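Local coordinates for protein interferon (Danio rerio, PDB 3PIV) that probably acts as a secreted type I interferon-like cytokine that binds a cell-surface receptor and takes part in antiviral defence, at residues R9-I12 against I13-E16; S17-L20 against L21-M24; M66-R69 against E70-S74; A107-E110 against S111-R115; K125-K129 against K130-A134. All blocks are in the same frame, centred on the assembly; numbering follows the deposited sequence.

Contact 1: residues R9-I12 against I13-E16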
loop_
_atom_site.group_PDB
_atom_site.type_symbol
_atom_site.label_atom_id
_atom_site.label_comp_id
_atom_site.label_asym_id
_atom_site.label_seq_id
_atom_site.Cartn_x
_atom_site.Cartn_y
_atom_site.Cartn_z
ATOM N N ARG A 9 -15.805 -4.696 -6.541
ATOM C CA ARG A 9 -15.291 -3.739 -7.509
ATOM C C ARG A 9 -13.902 -3.221 -7.125
ATOM O O ARG A 9 -13.494 -2.140 -7.549
ATOM C CB ARG A 9 -16.279 -2.584 -7.684
ATOM C CG ARG A 9 -17.542 -2.975 -8.461
ATOM C CD ARG A 9 -18.609 -1.866 -8.456
ATOM N NE ARG A 9 -18.200 -0.663 -9.184
ATOM C CZ ARG A 9 -17.998 0.526 -8.620
ATOM N NH1 ARG A 9 -18.173 0.677 -7.313
ATOM N NH2 ARG A 9 -17.628 1.564 -9.364
ATOM N N TYR A 10 -13.171 -4.020 -6.351
ATOM C CA TYR A 10 -11.849 -3.627 -5.872
ATOM C C TYR A 10 -10.888 -3.407 -7.033
ATOM O O TYR A 10 -9.985 -2.586 -6.956
ATOM C CB TYR A 10 -11.282 -4.676 -4.907
ATOM C CG TYR A 10 -10.140 -4.154 -4.067
ATOM C CD1 TYR A 10 -10.360 -3.695 -2.772
ATOM C CD2 TYR A 10 -8.845 -4.095 -4.575
ATOM C CE1 TYR A 10 -9.321 -3.210 -1.998
ATOM C CE2 TYR A 10 -7.797 -3.606 -3.811
ATOM C CZ TYR A 10 -8.041 -3.163 -2.524
ATOM O OH TYR A 10 -7.010 -2.674 -1.760
ATOM N N ARG A 11 -11.093 -4.157 -8.110
ATOM C CA ARG A 11 -10.259 -4.049 -9.296
ATOM C C ARG A 11 -10.273 -2.601 -9.764
ATOM O O ARG A 11 -9.290 -2.088 -10.279
ATOM C CB ARG A 11 -10.764 -5.002 -10.385
ATOM C CG ARG A 11 -9.949 -4.982 -11.669
ATOM C CD ARG A 11 -8.503 -5.412 -11.430
ATOM N NE ARG A 11 -7.680 -5.150 -12.611
ATOM C CZ ARG A 11 -6.370 -5.375 -12.697
ATOM N NH1 ARG A 11 -5.697 -5.878 -11.664
ATOM N NH2 ARG A 11 -5.731 -5.091 -13.830
ATOM N N ILE A 12 -11.390 -1.928 -9.540
ATOM C CA ILE A 12 -11.499 -0.507 -9.860
ATOM C C ILE A 12 -10.493 0.358 -9.085
ATOM O O ILE A 12 -9.882 1.268 -9.646
ATOM C CB ILE A 12 -12.917 0.009 -9.578
ATOM C CG1 ILE A 12 -13.924 -0.723 -10.462
ATOM C CG2 ILE A 12 -12.981 1.515 -9.747
ATOM C CD1 ILE A 12 -13.533 -0.767 -11.902
ATOM N N ILE A 13 -10.339 0.074 -7.795
ATOM C CA ILE A 13 -9.378 0.790 -6.955
ATOM C C ILE A 13 -7.990 0.511 -7.472
ATOM O O ILE A 13 -7.152 1.411 -7.577
ATOM C CB ILE A 13 -9.433 0.309 -5.486
ATOM C CG1 ILE A 13 -10.787 0.634 -4.855
ATOM C CG2 ILE A 13 -8.310 0.930 -4.678
ATOM C CD1 ILE A 13 -11.369 1.970 -5.280
ATOM N N THR A 14 -7.755 -0.756 -7.792
ATOM C CA THR A 14 -6.470 -1.195 -8.310
ATOM C C THR A 14 -6.094 -0.464 -9.590
ATOM O O THR A 14 -5.002 0.076 -9.709
ATOM C CB THR A 14 -6.474 -2.709 -8.586
ATOM O OG1 THR A 14 -6.703 -3.426 -7.360
ATOM C CG2 THR A 14 -5.161 -3.129 -9.202
ATOM N N THR A 15 -7.002 -0.471 -10.557
ATOM C CA THR A 15 -6.771 0.176 -11.839
ATOM C C THR A 15 -6.544 1.688 -11.708
ATOM O O THR A 15 -5.545 2.224 -12.193
ATOM C CB THR A 15 -7.969 -0.052 -12.775
ATOM O OG1 THR A 15 -8.073 -1.448 -13.085
ATOM C CG2 THR A 15 -7.791 0.741 -14.052
ATOM N N GLU A 16 -7.477 2.374 -11.061
ATOM C CA GLU A 16 -7.352 3.821 -10.925
ATOM C C GLU A 16 -6.088 4.201 -10.140
ATOM O O GLU A 16 -5.359 5.106 -10.539
ATOM C CB GLU A 16 -8.603 4.421 -10.281
ATOM C CG GLU A 16 -9.870 4.180 -11.072
ATOM C CD GLU A 16 -11.094 4.887 -10.484
ATOM O OE1 GLU A 16 -11.105 5.191 -9.268
ATOM O OE2 GLU A 16 -12.058 5.134 -11.246
#
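Ile12 meets Glu16 one turn further along the helix: its CG2 methyl lies 3.9 Å from CD of Glu16, the two side chains running side by side in the same direction. Arg9 NH2 is 6.9 Å from Glu16 OE2, so these opposite charges are not in contact. Beneath this pair the amide N of Glu16 donates to Ile12 O at 3.0 Å.

Ile13 rests its CB against Tyr10 O, 3.3 Å away, and CG1, set beside its own backbone N, follows at 3.9 Å from Tyr10 O. That carbonyl takes a straight bond from Thr14 N and a weak, bent one from Ile13 N, as befits the first turn of helix 10-23 in this four-helix cytokine fold. Beyond CB, Ile13 packs on Ile88 and Lys92 of helix 79-101, while the Tyr10 ring is buried among helices 48-66, 79-101 and 134-158.

Thr14 crosses the Tyr10 side chain at about a right angle and sets OG1 at the ring edge, 3.6 Å from CD2 of Tyr10. The hydroxyl is hydrogen-bonded to Asp152, which also forms a salt bridge with Arg11. With OG1 on the side of its backbone N (chi1 -65°), Thr15 donates through the hydroxyl to Arg11 O at 3.1 Å, from above the carbonyl plane. The same oxygen accepts Thr15 N at 2.8 Å, so two donors from one residue grip it.

Contact 2: residues S17-L20 against L21-M24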
loop_
_atom_site.group_PDB
_atom_site.type_symbol
_atom_site.label_atom_id
_atom_site.label_comp_id
_atom_site.label_asym_id
_atom_site.label_seq_id
_atom_site.Cartn_x
_atom_site.Cartn_y
_atom_site.Cartn_z
ATOM N N SER A 17 -5.803 3.491 -9.049
ATOM C CA SER A 17 -4.639 3.843 -8.221
ATOM C C SER A 17 -3.322 3.618 -8.960
ATOM O O SER A 17 -2.409 4.448 -8.883
ATOM C CB SER A 17 -4.652 3.111 -6.864
ATOM O OG SER A 17 -4.410 1.721 -7.009
ATOM N N LEU A 18 -3.230 2.494 -9.674
ATOM C CA LEU A 18 -2.064 2.200 -10.502
ATOM C C LEU A 18 -1.923 3.209 -11.624
ATOM O O LEU A 18 -0.818 3.569 -12.014
ATOM C CB LEU A 18 -2.139 0.779 -11.089
ATOM C CG LEU A 18 -1.830 -0.343 -10.089
ATOM C CD1 LEU A 18 -2.201 -1.712 -10.672
ATOM C CD2 LEU A 18 -0.353 -0.289 -9.668
ATOM N N ASN A 19 -3.056 3.670 -12.144
ATOM C CA ASN A 19 -3.042 4.776 -13.089
ATOM C C ASN A 19 -2.433 6.063 -12.543
ATOM O O ASN A 19 -1.639 6.716 -13.223
ATOM C CB ASN A 19 -4.438 5.050 -13.620
ATOM C CG ASN A 19 -4.541 4.767 -15.087
ATOM O OD1 ASN A 19 -3.968 5.490 -15.909
ATOM N ND2 ASN A 19 -5.250 3.692 -15.439
ATOM N N LEU A 20 -2.808 6.436 -11.325
ATOM C CA LEU A 20 -2.278 7.663 -10.735
ATOM C C LEU A 20 -0.804 7.478 -10.430
ATOM O O LEU A 20 -0.002 8.392 -10.638
ATOM C CB LEU A 20 -3.031 8.033 -9.462
ATOM C CG LEU A 20 -4.532 8.269 -9.674
ATOM C CD1 LEU A 20 -5.293 8.145 -8.368
ATOM C CD2 LEU A 20 -4.767 9.619 -10.314
ATOM N N LEU A 21 -0.452 6.279 -9.962
ATOM C CA LEU A 21 0.926 5.970 -9.615
ATOM C C LEU A 21 1.816 6.031 -10.862
ATOM O O LEU A 21 2.965 6.495 -10.817
ATOM C CB LEU A 21 1.027 4.592 -8.942
ATOM C CG LEU A 21 2.358 4.345 -8.228
ATOM C CD1 LEU A 21 2.435 5.185 -6.931
ATOM C CD2 LEU A 21 2.561 2.885 -7.916
ATOM N N LYS A 22 1.275 5.555 -11.973
ATOM C CA LYS A 22 1.973 5.616 -13.245
ATOM C C LYS A 22 2.065 7.051 -13.763
ATOM O O LYS A 22 3.126 7.480 -14.212
ATOM C CB LYS A 22 1.269 4.752 -14.284
ATOM C CG LYS A 22 1.977 4.733 -15.640
ATOM C CD LYS A 22 1.209 3.886 -16.646
ATOM C CE LYS A 22 -0.209 4.420 -16.867
ATOM N NZ LYS A 22 -1.001 3.520 -17.763
ATOM N N ASN A 23 0.965 7.798 -13.689
ATOM C CA ASN A 23 0.953 9.147 -14.274
ATOM C C ASN A 23 1.604 10.286 -13.454
ATOM O O ASN A 23 1.892 11.346 -13.994
ATOM C CB ASN A 23 -0.466 9.517 -14.735
ATOM C CG ASN A 23 -0.989 8.561 -15.814
ATOM O OD1 ASN A 23 -2.198 8.368 -15.973
ATOM N ND2 ASN A 23 -0.066 7.953 -16.548
ATOM N N MET A 24 1.863 10.060 -12.167
ATOM C CA MET A 24 2.449 11.112 -11.328
ATOM C C MET A 24 3.911 11.395 -11.660
ATOM O O MET A 24 4.439 12.446 -11.320
ATOM C CB MET A 24 2.294 10.801 -9.827
ATOM C CG MET A 24 3.000 9.524 -9.318
ATOM S SD MET A 24 2.979 9.386 -7.504
ATOM C CE MET A 24 1.275 8.978 -7.170
#
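Leu21 lays its CB against the carbonyl oxygen of Ser17, 3.4 Å away, and its amide N donates to that same oxygen at 2.9 Å. The segment lies in the C-terminal part of helix 10-23, in the helical bundle of the alpha/beta interferons, and the pattern repeats along it. Lys22 N reaches Leu18 O, Asn23 N reaches Asn19 O, and Met24 N closes the series on Leu20 O with a less straight bond (N-H...O 133°).

The CB of Lys22 sits 3.3 Å from Leu18 O. The lysine chain runs beside Asn19, both pointing the same way on the outer side of the helix. The Asn23 side chain also lies alongside Asn19, and the two amide planes are turned 61° from each other.

Leu21 and Met24 are buried. Leu21 packs on Met66 of helix 48-66 and on Lys145 of helix 134-158, whereas Leu20, partly exposed, touches Thr81 of helix 79-101. Ser17 turns its hydroxyl back to Ile13 O, so that polar atom is satisfied within its own helix.

Met24 folds back on the preceding turn. Its CG falls between the backbone N and the carbonyl carbon (chi1 62°), and the chain bends again at its last torsion. This brings the CE methyl back over the Leu20 carbonyl, 3.7 Å from Leu20 O.

Contact 3: residues M66-R69 against E70-S74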
loop_
_atom_site.group_PDB
_atom_site.type_symbol
_atom_site.label_atom_id
_atom_site.label_comp_id
_atom_site.label_asym_id
_atom_site.label_seq_id
_atom_site.Cartn_x
_atom_site.Cartn_y
_atom_site.Cartn_z
ATOM N N MET A 66 3.307 7.930 1.419
ATOM C CA MET A 66 3.265 8.775 0.218
ATOM C C MET A 66 2.878 10.211 0.542
ATOM O O MET A 66 3.080 11.107 -0.266
ATOM C CB MET A 66 2.295 8.189 -0.817
ATOM C CG MET A 66 2.773 6.858 -1.430
ATOM S SD MET A 66 4.253 7.035 -2.431
ATOM C CE MET A 66 3.615 7.750 -3.941
ATOM N N ASP A 67 2.310 10.408 1.729
ATOM C CA ASP A 67 1.852 11.714 2.196
ATOM C C ASP A 67 3.062 12.481 2.704
ATOM O O ASP A 67 3.181 12.732 3.899
ATOM C CB ASP A 67 0.827 11.510 3.329
ATOM C CG ASP A 67 0.150 12.819 3.786
ATOM O OD1 ASP A 67 0.213 13.831 3.057
ATOM O OD2 ASP A 67 -0.459 12.826 4.885
ATOM N N ALA A 68 3.966 12.839 1.795
ATOM C CA ALA A 68 5.269 13.374 2.185
ATOM C C ALA A 68 5.758 14.486 1.255
ATOM O O ALA A 68 6.936 14.561 0.929
ATOM C CB ALA A 68 6.311 12.240 2.257
ATOM N N ARG A 69 4.838 15.339 0.827
ATOM C CA ARG A 69 5.164 16.455 -0.043
ATOM C C ARG A 69 6.386 17.234 0.455
ATOM O O ARG A 69 7.236 17.629 -0.327
ATOM C CB ARG A 69 3.949 17.361 -0.176
ATOM C CG ARG A 69 2.902 17.139 0.936
ATOM C CD ARG A 69 2.111 15.777 0.895
ATOM N NE ARG A 69 0.678 16.064 0.859
ATOM C CZ ARG A 69 -0.029 16.227 -0.263
ATOM N NH1 ARG A 69 0.558 16.111 -1.468
ATOM N NH2 ARG A 69 -1.324 16.511 -0.179
ATOM N N GLU A 70 6.471 17.413 1.767
ATOM C CA GLU A 70 7.582 18.114 2.392
ATOM C C GLU A 70 8.947 17.464 2.133
ATOM O O GLU A 70 9.979 18.101 2.356
ATOM C CB GLU A 70 7.333 18.273 3.896
ATOM C CG GLU A 70 7.602 17.034 4.757
ATOM C CD GLU A 70 6.394 16.104 4.900
ATOM O OE1 GLU A 70 5.650 15.892 3.915
ATOM O OE2 GLU A 70 6.188 15.571 6.015
ATOM N N HIS A 71 8.953 16.222 1.646
ATOM C CA HIS A 71 10.200 15.489 1.351
ATOM C C HIS A 71 10.347 15.087 -0.105
ATOM O O HIS A 71 11.085 14.150 -0.415
ATOM C CB HIS A 71 10.307 14.206 2.191
ATOM C CG HIS A 71 10.358 14.458 3.662
ATOM N ND1 HIS A 71 9.426 13.952 4.540
ATOM C CD2 HIS A 71 11.226 15.181 4.410
ATOM C CE1 HIS A 71 9.719 14.343 5.766
ATOM N NE2 HIS A 71 10.805 15.091 5.715
ATOM N N MET A 72 9.653 15.783 -0.994
ATOM C CA MET A 72 9.616 15.389 -2.391
ATOM C C MET A 72 10.169 16.428 -3.366
ATOM O O MET A 72 9.868 16.364 -4.555
ATOM C CB MET A 72 8.188 14.992 -2.784
ATOM C CG MET A 72 7.729 13.674 -2.156
ATOM S SD MET A 72 5.992 13.319 -2.437
ATOM C CE MET A 72 5.934 11.591 -1.970
ATOM N N ASN A 73 10.968 17.376 -2.872
ATOM C CA ASN A 73 11.651 18.331 -3.759
ATOM C C ASN A 73 12.409 17.646 -4.860
ATOM O O ASN A 73 12.441 18.133 -5.985
ATOM C CB ASN A 73 12.682 19.154 -3.008
ATOM C CG ASN A 73 12.095 20.355 -2.350
ATOM O OD1 ASN A 73 10.910 20.676 -2.527
ATOM N ND2 ASN A 73 12.917 21.039 -1.570
ATOM N N SER A 74 13.047 16.532 -4.511
ATOM C CA SER A 74 13.937 15.834 -5.429
ATOM C C SER A 74 13.191 15.107 -6.546
ATOM O O SER A 74 13.809 14.668 -7.516
ATOM C CB SER A 74 14.832 14.853 -4.672
ATOM O OG SER A 74 15.520 15.505 -3.614
HETATM O O HOH W 1 5.671 12.905 5.797
#
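Met66, at the end of helix 48-66, meets the later residues through its carbonyl: Met66 O lies 3.4 Å from the CE methyl of Met72. The same oxygen accepts a weak bond from Ala68 N, which closes an inverse gamma turn centred on Asp67. Asp67, where the chain leaves helical geometry, is tied to Glu70 by one water that donates both to Asp67 O and to Glu70 OE2, the latter at 2.7 Å. Its carboxylate forms a salt bridge with Arg69, OD1 to NE 3.2 Å.

Ala68 meets both His71 and Met72. Its carbonyl oxygen accepts His71 N at 2.7 Å, the donor standing above the carbonyl plane, and also faces CG of Met72 at 3.3 Å. The Ala68 methyl lies at the edge of the His71 ring, near its plane, and touches Met72 CE at 4.3 Å. The Met72 chain runs extended beyond CG (chi2 172°), which carries its methyl back past Ala68 to Met66. In this long connection between helices 48-66 and 79-101 of the interferon bundle, the chain makes a short 3-10 turn at Arg69 and Glu70. Trp137 of helix 134-158 covers both Ala68 and Met72.

Arg69 contributes its carbonyl, which accepts Met72 N at 3.1 Å, again from well above the carbonyl plane. Its charged atoms do not contact Glu70 (Arg69 NE to Glu70 OE1 5.8 Å); NH2 forms a second salt bridge, with Glu83 of helix 79-101, so the arginine links two acidic residues.

Contact 4: residues A107-E110 against S111-R115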
loop_
_atom_site.group_PDB
_atom_site.type_symbol
_atom_site.label_atom_id
_atom_site.label_comp_id
_atom_site.label_asym_id
_atom_site.label_seq_id
_atom_site.Cartn_x
_atom_site.Cartn_y
_atom_site.Cartn_z
ATOM N N ALA A 107 -6.374 -12.501 20.237
ATOM C CA ALA A 107 -5.532 -12.845 21.382
ATOM C C ALA A 107 -4.161 -12.170 21.398
ATOM O O ALA A 107 -3.761 -11.590 22.406
ATOM C CB ALA A 107 -5.371 -14.363 21.465
ATOM N N HIS A 108 -3.433 -12.270 20.290
ATOM C CA HIS A 108 -2.133 -11.618 20.178
ATOM C C HIS A 108 -2.103 -10.782 18.910
ATOM O O HIS A 108 -2.837 -11.067 17.964
ATOM C CB HIS A 108 -1.008 -12.655 20.118
ATOM C CG HIS A 108 -1.055 -13.684 21.209
ATOM N ND1 HIS A 108 -1.273 -15.020 20.957
ATOM C CD2 HIS A 108 -0.893 -13.572 22.550
ATOM C CE1 HIS A 108 -1.249 -15.692 22.099
ATOM N NE2 HIS A 108 -1.021 -14.836 23.078
ATOM N N LYS A 109 -1.254 -9.759 18.881
ATOM C CA LYS A 109 -1.050 -9.008 17.646
ATOM C C LYS A 109 -0.723 -9.999 16.530
ATOM O O LYS A 109 0.133 -10.873 16.692
ATOM C CB LYS A 109 0.073 -7.979 17.800
ATOM C CG LYS A 109 -0.046 -6.804 16.834
ATOM C CD LYS A 109 1.230 -5.967 16.776
ATOM C CE LYS A 109 1.515 -5.288 18.100
ATOM N NZ LYS A 109 2.404 -4.097 17.926
ATOM N N GLU A 110 -1.437 -9.898 15.414
ATOM C CA GLU A 110 -1.220 -10.819 14.304
ATOM C C GLU A 110 0.163 -10.583 13.706
ATOM O O GLU A 110 0.658 -9.450 13.666
ATOM C CB GLU A 110 -2.303 -10.648 13.233
ATOM C CG GLU A 110 -3.687 -11.133 13.649
ATOM C CD GLU A 110 -3.714 -12.614 14.054
ATOM O OE1 GLU A 110 -2.902 -13.412 13.522
ATOM O OE2 GLU A 110 -4.558 -12.979 14.909
ATOM N N SER A 111 0.791 -11.650 13.242
ATOM C CA SER A 111 2.122 -11.522 12.686
ATOM C C SER A 111 2.108 -10.684 11.404
ATOM O O SER A 111 3.098 -10.037 11.068
ATOM C CB SER A 111 2.717 -12.901 12.414
ATOM O OG SER A 111 1.980 -13.570 11.412
ATOM N N TYR A 112 0.991 -10.676 10.688
ATOM C CA TYR A 112 0.943 -9.869 9.473
ATOM C C TYR A 112 1.010 -8.367 9.759
ATOM O O TYR A 112 1.639 -7.627 9.012
ATOM C CB TYR A 112 -0.231 -10.236 8.558
ATOM C CG TYR A 112 -1.619 -10.154 9.162
ATOM C CD1 TYR A 112 -2.269 -8.929 9.316
ATOM C CD2 TYR A 112 -2.299 -11.310 9.533
ATOM C CE1 TYR A 112 -3.553 -8.868 9.845
ATOM C CE2 TYR A 112 -3.564 -11.259 10.064
ATOM C CZ TYR A 112 -4.194 -10.038 10.218
ATOM O OH TYR A 112 -5.464 -10.003 10.752
ATOM N N GLU A 113 0.391 -7.923 10.849
ATOM C CA GLU A 113 0.475 -6.509 11.232
ATOM C C GLU A 113 1.902 -6.125 11.612
ATOM O O GLU A 113 2.407 -5.073 11.226
ATOM C CB GLU A 113 -0.483 -6.197 12.387
ATOM C CG GLU A 113 -0.352 -4.764 12.907
ATOM C CD GLU A 113 -1.315 -4.445 14.044
ATOM O OE1 GLU A 113 -2.331 -5.153 14.193
ATOM O OE2 GLU A 113 -1.060 -3.472 14.781
ATOM N N ILE A 114 2.558 -6.993 12.367
ATOM C CA ILE A 114 3.953 -6.790 12.723
ATOM C C ILE A 114 4.879 -6.754 11.496
ATOM O O ILE A 114 5.691 -5.840 11.348
ATOM C CB ILE A 114 4.425 -7.890 13.710
ATOM C CG1 ILE A 114 3.569 -7.849 14.993
ATOM C CG2 ILE A 114 5.905 -7.726 13.997
ATOM C CD1 ILE A 114 3.846 -8.942 16.003
ATOM N N ARG A 115 4.752 -7.743 10.614
ATOM C CA ARG A 115 5.618 -7.838 9.444
ATOM C C ARG A 115 5.390 -6.693 8.463
ATOM O O ARG A 115 6.350 -6.093 7.994
ATOM C CB ARG A 115 5.442 -9.194 8.748
ATOM C CG ARG A 115 5.677 -10.392 9.683
ATOM C CD ARG A 115 5.307 -11.735 9.030
ATOM N NE ARG A 115 6.115 -12.021 7.844
ATOM C CZ ARG A 115 6.064 -13.157 7.151
ATOM N NH1 ARG A 115 5.252 -14.121 7.524
ATOM N NH2 ARG A 115 6.833 -13.326 6.091
HETATM O O HOH W 2 -0.103 -14.331 14.588
#
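Glu110 lays its aliphatic stem on the Tyr112 ring in a CH-pi contact: CB stands over one face, 3.6 Å from the ring centroid and 18° off the ring normal. Its CG follows towards the phenol end, 3.6 Å from Tyr112 OH. The tyrosine CG occupies the position between its backbone N and carbonyl carbon (chi1 57°), which folds the ring back towards the residues ahead of the helix. The carboxylate of Glu110 is tilted 20° from the ring plane. The phenol oxygen is hydrogen-bonded to Asp50, and the ring is buried against helices 37-44 and 48-66.

Apolar packing on the other flank comes from Lys109, whose CD presses on Ile114 CG1 at 3.5 Å, tighter than usual for two carbons. The lysine chain crosses Glu113 at about a right angle, its CG 3.9 Å from Glu113 OE1. The opposite charges remain apart, with Lys109 NZ 4.7 Å from Glu113 OE2, so any attraction between them acts without direct pairing.

Polar contacts are made by the backbone and one water. Glu110 O accepts weak bonds from Glu113 N and from Ile114 N, the latter long at 3.4 Å. The water donates to Glu110 OE1 and accepts from Ser111 N, bridging the carboxylate to a first-turn amide. Glu110 thus occupies the N-cap position at the start of helix 111-129.

Contact 5: residues K125-K129 against K130-A134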
loop_
_atom_site.group_PDB
_atom_site.type_symbol
_atom_site.label_atom_id
_atom_site.label_comp_id
_atom_site.label_asym_id
_atom_site.label_seq_id
_atom_site.Cartn_x
_atom_site.Cartn_y
_atom_site.Cartn_z
ATOM N N LYS A 125 12.992 4.156 6.366
ATOM C CA LYS A 125 14.402 4.210 6.711
ATOM C C LYS A 125 15.261 4.447 5.485
ATOM O O LYS A 125 16.188 5.250 5.515
ATOM C CB LYS A 125 14.849 2.921 7.401
ATOM C CG LYS A 125 16.324 2.946 7.765
ATOM C CD LYS A 125 16.742 1.725 8.563
ATOM C CE LYS A 125 18.077 1.972 9.254
ATOM N NZ LYS A 125 18.683 0.727 9.810
ATOM N N ILE A 126 14.946 3.737 4.404
ATOM C CA ILE A 126 15.692 3.862 3.159
ATOM C C ILE A 126 15.598 5.282 2.608
ATOM O O ILE A 126 16.586 5.855 2.135
ATOM C CB ILE A 126 15.156 2.879 2.105
ATOM C CG1 ILE A 126 15.666 1.464 2.384
ATOM C CG2 ILE A 126 15.533 3.335 0.703
ATOM C CD1 ILE A 126 14.907 0.389 1.635
ATOM N N LEU A 127 14.400 5.849 2.653
ATOM C CA LEU A 127 14.189 7.185 2.113
ATOM C C LEU A 127 15.044 8.196 2.878
ATOM O O LEU A 127 15.595 9.133 2.302
ATOM C CB LEU A 127 12.706 7.568 2.188
ATOM C CG LEU A 127 11.737 6.960 1.175
ATOM C CD1 LEU A 127 10.315 7.294 1.589
ATOM C CD2 LEU A 127 12.020 7.484 -0.234
ATOM N N LYS A 128 15.140 7.996 4.187
ATOM C CA LYS A 128 15.927 8.875 5.042
ATOM C C LYS A 128 17.443 8.750 4.807
ATOM O O LYS A 128 18.138 9.759 4.667
ATOM C CB LYS A 128 15.565 8.649 6.511
ATOM C CG LYS A 128 14.504 9.621 7.021
ATOM C CD LYS A 128 13.341 8.935 7.742
ATOM C CE LYS A 128 13.766 8.297 9.063
ATOM N NZ LYS A 128 12.601 7.765 9.831
ATOM N N LYS A 129 17.941 7.513 4.758
ATOM C CA LYS A 129 19.349 7.235 4.469
ATOM C C LYS A 129 19.779 7.927 3.198
ATOM O O LYS A 129 20.906 8.405 3.089
ATOM C CB LYS A 129 19.584 5.733 4.292
ATOM C CG LYS A 129 20.188 5.043 5.494
ATOM C CD LYS A 129 19.909 3.544 5.450
ATOM C CE LYS A 129 20.064 2.890 6.824
ATOM N NZ LYS A 129 19.724 1.435 6.803
ATOM N N LYS A 130 18.874 7.966 2.228
ATOM C CA LYS A 130 19.195 8.503 0.917
ATOM C C LYS A 130 18.781 9.958 0.810
ATOM O O LYS A 130 18.773 10.516 -0.283
ATOM C CB LYS A 130 18.494 7.702 -0.177
ATOM C CG LYS A 130 18.687 6.204 -0.083
ATOM C CD LYS A 130 19.844 5.748 -0.949
ATOM C CE LYS A 130 19.653 4.307 -1.414
ATOM N NZ LYS A 130 20.710 3.895 -2.381
ATOM N N GLN A 131 18.421 10.569 1.933
ATOM C CA GLN A 131 18.054 11.980 1.916
ATOM C C GLN A 131 16.942 12.244 0.896
ATOM O O GLN A 131 16.953 13.268 0.210
ATOM C CB GLN A 131 19.280 12.828 1.561
ATOM C CG GLN A 131 20.576 12.394 2.253
ATOM C CD GLN A 131 21.825 12.882 1.526
ATOM O OE1 GLN A 131 22.553 13.739 2.026
ATOM N NE2 GLN A 131 22.071 12.339 0.335
ATOM N N TYR A 132 15.997 11.307 0.782
ATOM C CA TYR A 132 14.815 11.490 -0.067
ATOM C C TYR A 132 15.203 11.884 -1.489
ATOM O O TYR A 132 14.630 12.800 -2.078
ATOM C CB TYR A 132 13.859 12.530 0.533
ATOM C CG TYR A 132 13.308 12.173 1.906
ATOM C CD1 TYR A 132 12.196 11.344 2.040
ATOM C CD2 TYR A 132 13.889 12.673 3.064
ATOM C CE1 TYR A 132 11.687 11.006 3.288
ATOM C CE2 TYR A 132 13.388 12.343 4.327
ATOM C CZ TYR A 132 12.282 11.512 4.428
ATOM O OH TYR A 132 11.774 11.178 5.667
ATOM N N SER A 133 16.189 11.179 -2.033
ATOM C CA SER A 133 16.657 11.439 -3.380
ATOM C C SER A 133 15.589 10.999 -4.372
ATOM O O SER A 133 14.635 10.324 -4.003
ATOM C CB SER A 133 17.938 10.660 -3.633
ATOM O OG SER A 133 17.674 9.270 -3.645
ATOM N N ALA A 134 15.738 11.388 -5.630
ATOM C CA ALA A 134 14.804 10.947 -6.650
ATOM C C ALA A 134 14.787 9.418 -6.789
ATOM O O ALA A 134 13.722 8.825 -6.954
ATOM C CB ALA A 134 15.105 11.613 -7.991
#
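Tyr132 turns one face of its ring over the carbonyl of Leu127, the oxygen 3.8 Å above the ring plane and displaced towards the rim. The CB of Leu127 touches the same ring at CE1, 3.8 Å away. The Lys128 side chain runs beside Tyr132 in the same direction, its CG lying oblique to the ring and 3.4 Å from Tyr132 OH. Bends at its second and third torsions keep the lysine's aliphatic part along the phenol end. The Tyr132 ring also stacks with His71, from the connection before helix 79-101.

The backbone beneath forms a Schellman motif that ends helix 111-129. Tyr132 N donates to Leu127 O at 2.7 Å, and Gln131 N donates to Lys128 O at 2.9 Å from far above the carbonyl plane. Gln131, with a positive phi (55°), is the C-prime residue of the motif. Just before it, Lys130 N still makes a helical bond to Ile126 O, and Lys130 CG packs tightly on that oxygen at 3.1 Å.

After the turn, Ser133 is the N-cap of the next helix, its hydroxyl bonded to Ala136 N, so one helix is closed and another opened within a few residues. Leu127 is buried against Ala136, Trp137 and Ile140 of helix 134-158, and Lys130 also rests on Ala136, joining the end of helix 111-129 to the start of helix 134-158.

Contacts 1 and 2 are successive turns of helix 10-23, their centres 12 Å apart. Contacts 4 and 5 include the first and last turns of helix 111-129, with centres 27 Å apart. Contact 3 touches contacts 2 and 5 at one end of the bundle: Met66 CE packs 4.0 Å from Met24 SD, and Ser74 OG lies 3.2 Å from Tyr132 O, whereas contact 4 stays about 16 Å away at the nearest atoms. Contacts 1 and 5, about 30 Å apart between centres, lie on opposite sides of the chain's centre. A bound nickel ion is about 10 Å from the side chains of Asp67 and Glu113 and about 11 Å from that of Lys128.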